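Local coordinates for stage II sporulation protein Q (Bacillus subtilis, PDB 3TUF), which forms, with SpoIIIAH, an intercellular channel between mother cell and forespore during sporulation and takes part in forespore engulfment, at residues D93-A107 / E138-S152. Sequence-based numbering, arbitrary orientation.
Sequences DFDVSASLSGTVVKA and EQGDKVKQNQVIGKS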
loop_
_atom_site.group_PDB
_atom_site.type_symbol
_atom_site.label_atom_id
_atom_site.label_comp_id
_atom_site.label_asym_id
_atom_site.label_seq_id
_atom_site.Cartn_x
_atom_site.Cartn_y
_atom_site.Cartn_z
ATOM N N ASP A 93 31.119 35.417 15.030
ATOM C CA ASP A 93 29.752 35.782 15.341
ATOM C C ASP A 93 29.349 36.995 14.551
ATOM O O ASP A 93 30.200 37.854 14.281
ATOM C CB ASP A 93 29.638 36.161 16.823
ATOM C CG ASP A 93 29.535 34.959 17.736
ATOM O OD1 ASP A 93 29.426 33.808 17.258
ATOM O OD2 ASP A 93 29.557 35.149 18.962
ATOM N N PHE A 94 28.071 37.124 14.216
ATOM C CA PHE A 94 27.666 38.355 13.601
ATOM C C PHE A 94 26.198 38.557 13.856
ATOM O O PHE A 94 25.475 37.612 14.270
ATOM C CB PHE A 94 27.968 38.279 12.100
ATOM C CG PHE A 94 27.256 37.101 11.368
ATOM C CD1 PHE A 94 25.948 37.290 10.839
ATOM C CD2 PHE A 94 27.888 35.830 11.212
ATOM C CE1 PHE A 94 25.245 36.224 10.211
ATOM C CE2 PHE A 94 27.239 34.783 10.575
ATOM C CZ PHE A 94 25.900 34.977 10.071
ATOM N N ASP A 95 25.710 39.755 13.619
ATOM C CA ASP A 95 24.385 40.074 14.113
ATOM C C ASP A 95 23.458 39.797 13.002
ATOM O O ASP A 95 23.739 40.153 11.863
ATOM C CB ASP A 95 24.301 41.531 14.556
ATOM C CG ASP A 95 25.345 41.880 15.700
ATOM O OD1 ASP A 95 25.166 41.395 16.863
ATOM O OD2 ASP A 95 26.320 42.629 15.439
ATOM N N VAL A 96 22.372 39.110 13.324
ATOM C CA VAL A 96 21.299 38.865 12.381
ATOM C C VAL A 96 20.171 39.884 12.551
ATOM O O VAL A 96 19.858 40.271 13.692
ATOM C CB VAL A 96 20.743 37.521 12.736
ATOM C CG1 VAL A 96 19.279 37.255 12.104
ATOM C CG2 VAL A 96 21.786 36.450 12.455
ATOM N N SER A 97 19.522 40.285 11.461
ATOM C CA SER A 97 18.448 41.270 11.568
ATOM C C SER A 97 17.291 40.980 10.668
ATOM O O SER A 97 17.400 40.257 9.688
ATOM C CB SER A 97 18.968 42.661 11.230
ATOM O OG SER A 97 19.699 42.611 10.040
ATOM N N ALA A 98 16.176 41.599 10.979
ATOM C CA ALA A 98 14.954 41.257 10.310
ATOM C C ALA A 98 15.060 41.695 8.851
ATOM O O ALA A 98 15.436 42.838 8.518
ATOM C CB ALA A 98 13.760 41.879 11.006
ATOM N N SER A 99 14.795 40.720 7.990
ATOM C CA SER A 99 14.780 40.895 6.560
ATOM C C SER A 99 13.608 41.753 6.113
ATOM O O SER A 99 13.697 42.408 5.096
ATOM C CB SER A 99 14.669 39.523 5.918
ATOM O OG SER A 99 14.284 39.657 4.569
ATOM N N LEU A 100 12.503 41.706 6.853
ATOM C CA LEU A 100 11.363 42.568 6.604
ATOM C C LEU A 100 10.714 42.877 7.946
ATOM O O LEU A 100 10.961 42.185 8.932
ATOM C CB LEU A 100 10.325 41.876 5.723
ATOM C CG LEU A 100 10.605 41.512 4.249
ATOM C CD1 LEU A 100 9.658 40.436 3.836
ATOM C CD2 LEU A 100 10.496 42.686 3.269
ATOM N N SER A 101 9.870 43.906 7.980
ATOM C CA SER A 101 9.130 44.246 9.176
ATOM C C SER A 101 7.964 43.254 9.475
ATOM O O SER A 101 7.340 42.671 8.578
ATOM C CB SER A 101 8.664 45.686 9.063
ATOM O OG SER A 101 9.754 46.525 8.620
ATOM N N GLY A 102 7.683 43.027 10.749
ATOM C CA GLY A 102 6.612 42.119 11.081
ATOM C C GLY A 102 6.508 41.918 12.546
ATOM O O GLY A 102 6.983 42.739 13.323
ATOM N N THR A 103 5.889 40.814 12.924
ATOM C CA THR A 103 5.667 40.513 14.320
ATOM C C THR A 103 6.293 39.190 14.622
ATOM O O THR A 103 6.063 38.220 13.904
ATOM C CB THR A 103 4.203 40.368 14.592
ATOM O OG1 THR A 103 3.560 41.588 14.236
ATOM C CG2 THR A 103 3.974 40.084 16.059
ATOM N N VAL A 104 7.060 39.144 15.703
ATOM C CA VAL A 104 7.767 37.942 16.100
ATOM C C VAL A 104 6.740 36.963 16.591
ATOM O O VAL A 104 6.094 37.222 17.614
ATOM C CB VAL A 104 8.753 38.212 17.254
ATOM C CG1 VAL A 104 9.302 36.863 17.856
ATOM C CG2 VAL A 104 9.855 39.130 16.763
ATOM N N VAL A 105 6.554 35.856 15.877
ATOM C CA VAL A 105 5.584 34.910 16.355
ATOM C C VAL A 105 6.275 33.774 17.058
ATOM O O VAL A 105 5.644 33.006 17.711
ATOM C CB VAL A 105 4.604 34.454 15.253
ATOM C CG1 VAL A 105 3.655 35.624 14.903
ATOM C CG2 VAL A 105 5.348 33.922 14.000
ATOM N N LYS A 106 7.592 33.699 16.970
ATOM C CA LYS A 106 8.270 32.598 17.632
ATOM C C LYS A 106 9.679 32.963 18.016
ATOM O O LYS A 106 10.426 33.533 17.210
ATOM C CB LYS A 106 8.311 31.365 16.729
ATOM C CG LYS A 106 8.668 30.129 17.515
ATOM C CD LYS A 106 9.392 29.069 16.727
ATOM C CE LYS A 106 8.479 28.011 16.114
ATOM N NZ LYS A 106 9.299 26.777 16.009
ATOM N N ALA A 107 10.061 32.638 19.243
ATOM C CA ALA A 107 11.446 32.897 19.673
ATOM C C ALA A 107 11.854 31.934 20.767
ATOM O O ALA A 107 11.520 32.179 21.952
ATOM C CB ALA A 107 11.576 34.275 20.124
ATOM N N GLU A 138 11.424 38.679 21.582
ATOM C CA GLU A 138 10.583 37.640 22.178
ATOM C C GLU A 138 9.197 37.624 21.503
ATOM O O GLU A 138 8.757 38.644 20.910
ATOM C CB GLU A 138 10.413 37.879 23.680
ATOM C CG GLU A 138 9.461 39.038 23.974
ATOM C CD GLU A 138 9.412 39.396 25.443
ATOM O OE1 GLU A 138 9.429 38.485 26.297
ATOM O OE2 GLU A 138 9.349 40.596 25.755
ATOM N N GLN A 139 8.505 36.493 21.596
ATOM C CA GLN A 139 7.171 36.389 21.015
ATOM C C GLN A 139 6.332 37.676 21.241
ATOM O O GLN A 139 6.283 38.203 22.350
ATOM C CB GLN A 139 6.456 35.194 21.623
ATOM C CG GLN A 139 5.921 34.303 20.574
ATOM C CD GLN A 139 4.843 33.428 21.105
ATOM O OE1 GLN A 139 5.098 32.554 21.938
ATOM N NE2 GLN A 139 3.613 33.655 20.645
ATOM N N GLY A 140 5.691 38.183 20.186
ATOM C CA GLY A 140 4.874 39.405 20.289
ATOM C C GLY A 140 5.623 40.707 19.969
ATOM O O GLY A 140 4.979 41.746 19.672
ATOM N N ASP A 141 6.966 40.700 20.041
ATOM C CA ASP A 141 7.734 41.879 19.610
ATOM C C ASP A 141 7.374 42.226 18.147
ATOM O O ASP A 141 7.285 41.324 17.301
ATOM C CB ASP A 141 9.251 41.648 19.784
ATOM C CG ASP A 141 9.703 41.718 21.255
ATOM O OD1 ASP A 141 8.888 42.182 22.067
ATOM O OD2 ASP A 141 10.854 41.322 21.604
ATOM N N LYS A 142 7.094 43.501 17.869
ATOM C CA LYS A 142 6.992 44.031 16.510
ATOM C C LYS A 142 8.410 44.375 16.135
ATOM O O LYS A 142 9.018 45.098 16.887
ATOM C CB LYS A 142 6.283 45.381 16.561
ATOM C CG LYS A 142 4.872 45.384 16.125
ATOM C CD LYS A 142 3.981 44.869 17.210
ATOM C CE LYS A 142 2.979 43.904 16.571
ATOM N NZ LYS A 142 1.574 44.095 17.038
ATOM N N VAL A 143 8.962 43.904 15.019
ATOM C CA VAL A 143 10.290 44.399 14.592
ATOM C C VAL A 143 10.194 45.157 13.293
ATOM O O VAL A 143 9.220 44.982 12.523
ATOM C CB VAL A 143 11.355 43.274 14.420
ATOM C CG1 VAL A 143 11.709 42.646 15.762
ATOM C CG2 VAL A 143 10.883 42.226 13.484
ATOM N N LYS A 144 11.196 45.994 13.051
ATOM C CA LYS A 144 11.330 46.715 11.792
ATOM C C LYS A 144 12.485 46.091 10.973
ATOM O O LYS A 144 13.374 45.408 11.523
ATOM C CB LYS A 144 11.418 48.283 11.987
ATOM C CG LYS A 144 12.232 48.723 13.210
ATOM C CD LYS A 144 11.982 50.173 13.801
ATOM C CE LYS A 144 12.603 50.383 15.261
ATOM N NZ LYS A 144 14.106 50.148 15.454
ATOM N N GLN A 145 12.408 46.277 9.644
ATOM C CA GLN A 145 13.401 45.805 8.706
ATOM C C GLN A 145 14.798 46.264 9.141
ATOM O O GLN A 145 14.960 47.408 9.454
ATOM C CB GLN A 145 13.047 46.381 7.343
ATOM C CG GLN A 145 14.077 46.039 6.297
ATOM C CD GLN A 145 13.579 46.077 4.854
ATOM O OE1 GLN A 145 13.071 47.103 4.378
ATOM N NE2 GLN A 145 13.756 44.957 4.135
ATOM N N ASN A 146 15.783 45.372 9.195
ATOM C CA ASN A 146 17.178 45.665 9.644
ATOM C C ASN A 146 17.399 45.797 11.135
ATOM O O ASN A 146 18.531 46.064 11.628
ATOM C CB ASN A 146 17.787 46.862 8.908
ATOM C CG ASN A 146 18.013 46.530 7.465
ATOM O OD1 ASN A 146 17.243 46.937 6.580
ATOM N ND2 ASN A 146 19.008 45.681 7.216
ATOM N N GLN A 147 16.315 45.586 11.870
ATOM C CA GLN A 147 16.413 45.568 13.289
ATOM C C GLN A 147 17.022 44.260 13.722
ATOM O O GLN A 147 16.512 43.174 13.370
ATOM C CB GLN A 147 15.056 45.732 13.882
ATOM C CG GLN A 147 15.173 45.949 15.372
ATOM C CD GLN A 147 13.831 45.994 16.061
ATOM O OE1 GLN A 147 13.737 45.501 17.177
ATOM N NE2 GLN A 147 12.802 46.576 15.439
ATOM N N VAL A 148 18.124 44.356 14.459
ATOM C CA VAL A 148 18.839 43.160 14.884
ATOM C C VAL A 148 17.912 42.337 15.732
ATOM O O VAL A 148 17.183 42.882 16.585
ATOM C CB VAL A 148 20.082 43.489 15.704
ATOM C CG1 VAL A 148 20.500 42.309 16.578
ATOM C CG2 VAL A 148 21.235 43.924 14.746
ATOM N N ILE A 149 17.923 41.026 15.490
ATOM C CA ILE A 149 17.077 40.155 16.251
ATOM C C ILE A 149 17.824 39.000 16.868
ATOM O O ILE A 149 17.231 38.229 17.617
ATOM C CB ILE A 149 15.903 39.616 15.421
ATOM C CG1 ILE A 149 16.423 38.724 14.309
ATOM C CG2 ILE A 149 14.975 40.802 14.925
ATOM C CD1 ILE A 149 15.334 38.323 13.342
ATOM N N GLY A 150 19.106 38.866 16.576
ATOM C CA GLY A 150 19.862 37.817 17.275
ATOM C C GLY A 150 21.298 37.767 16.859
ATOM O O GLY A 150 21.758 38.716 16.214
ATOM N N LYS A 151 22.015 36.695 17.232
ATOM C CA LYS A 151 23.431 36.519 16.817
ATOM C C LYS A 151 23.617 35.160 16.143
ATOM O O LYS A 151 23.000 34.183 16.557
ATOM C CB LYS A 151 24.429 36.623 17.990
ATOM C CG LYS A 151 25.782 37.232 17.547
ATOM C CD LYS A 151 26.768 37.567 18.677
ATOM C CE LYS A 151 26.518 38.884 19.499
ATOM N NZ LYS A 151 26.219 40.041 18.616
ATOM N N SER A 152 24.475 35.105 15.121
ATOM C CA SER A 152 24.796 33.835 14.543
ATOM C C SER A 152 25.297 32.854 15.623
ATOM O O SER A 152 25.803 33.254 16.684
ATOM C CB SER A 152 25.885 34.011 13.512
ATOM O OG SER A 152 27.171 33.956 14.125
HETATM O O HOH W 1 9.485 34.258 22.845
#
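Val96 O accepts two backbone hydrogen bonds, from Ile149 N at 2.7 Å and Gly150 N at 3.3 Å, because Ile149 and Gly150 form a classic beta bulge opposite it. Beyond the bulge Phe94 O accepts a hydrogen bond from Ser152 N. With CG between the backbone N and the carbonyl carbon (chi1 59°), the Phe94 ring turns back over this small residue, whose CB makes a CH-pi contact 3.5 Å from the ring centroid; Ser152 OG is hydrogen-bonded to Asn163 OD1. Replacing Phe94 by alanine is likely to leave Ser152 CB without its aromatic partner. Lys151 bends to bring NZ 2.5 Å from Asp95 OD1 in a salt bridge. At the type II turn from Lys144 to Gln147, the long, extended Gln145 gives Ser99 O a bent hydrogen bond from NE2, which also bonds Asn40 O. Ala98 CB touches Val143 CG2 close to Lys144 O, so a methyl suits. Val104 N bonds Asp141 O almost straight (177°), and Gly140 N bonds Val104 O; at Gly140's positive phi a CB would jam against the preceding carbonyl O. Strand 102-110 belongs to the larger M23-family sheet; Val96 packs strand 95-97, edge of a three-stranded sheet, onto that sheet's strand 125-132.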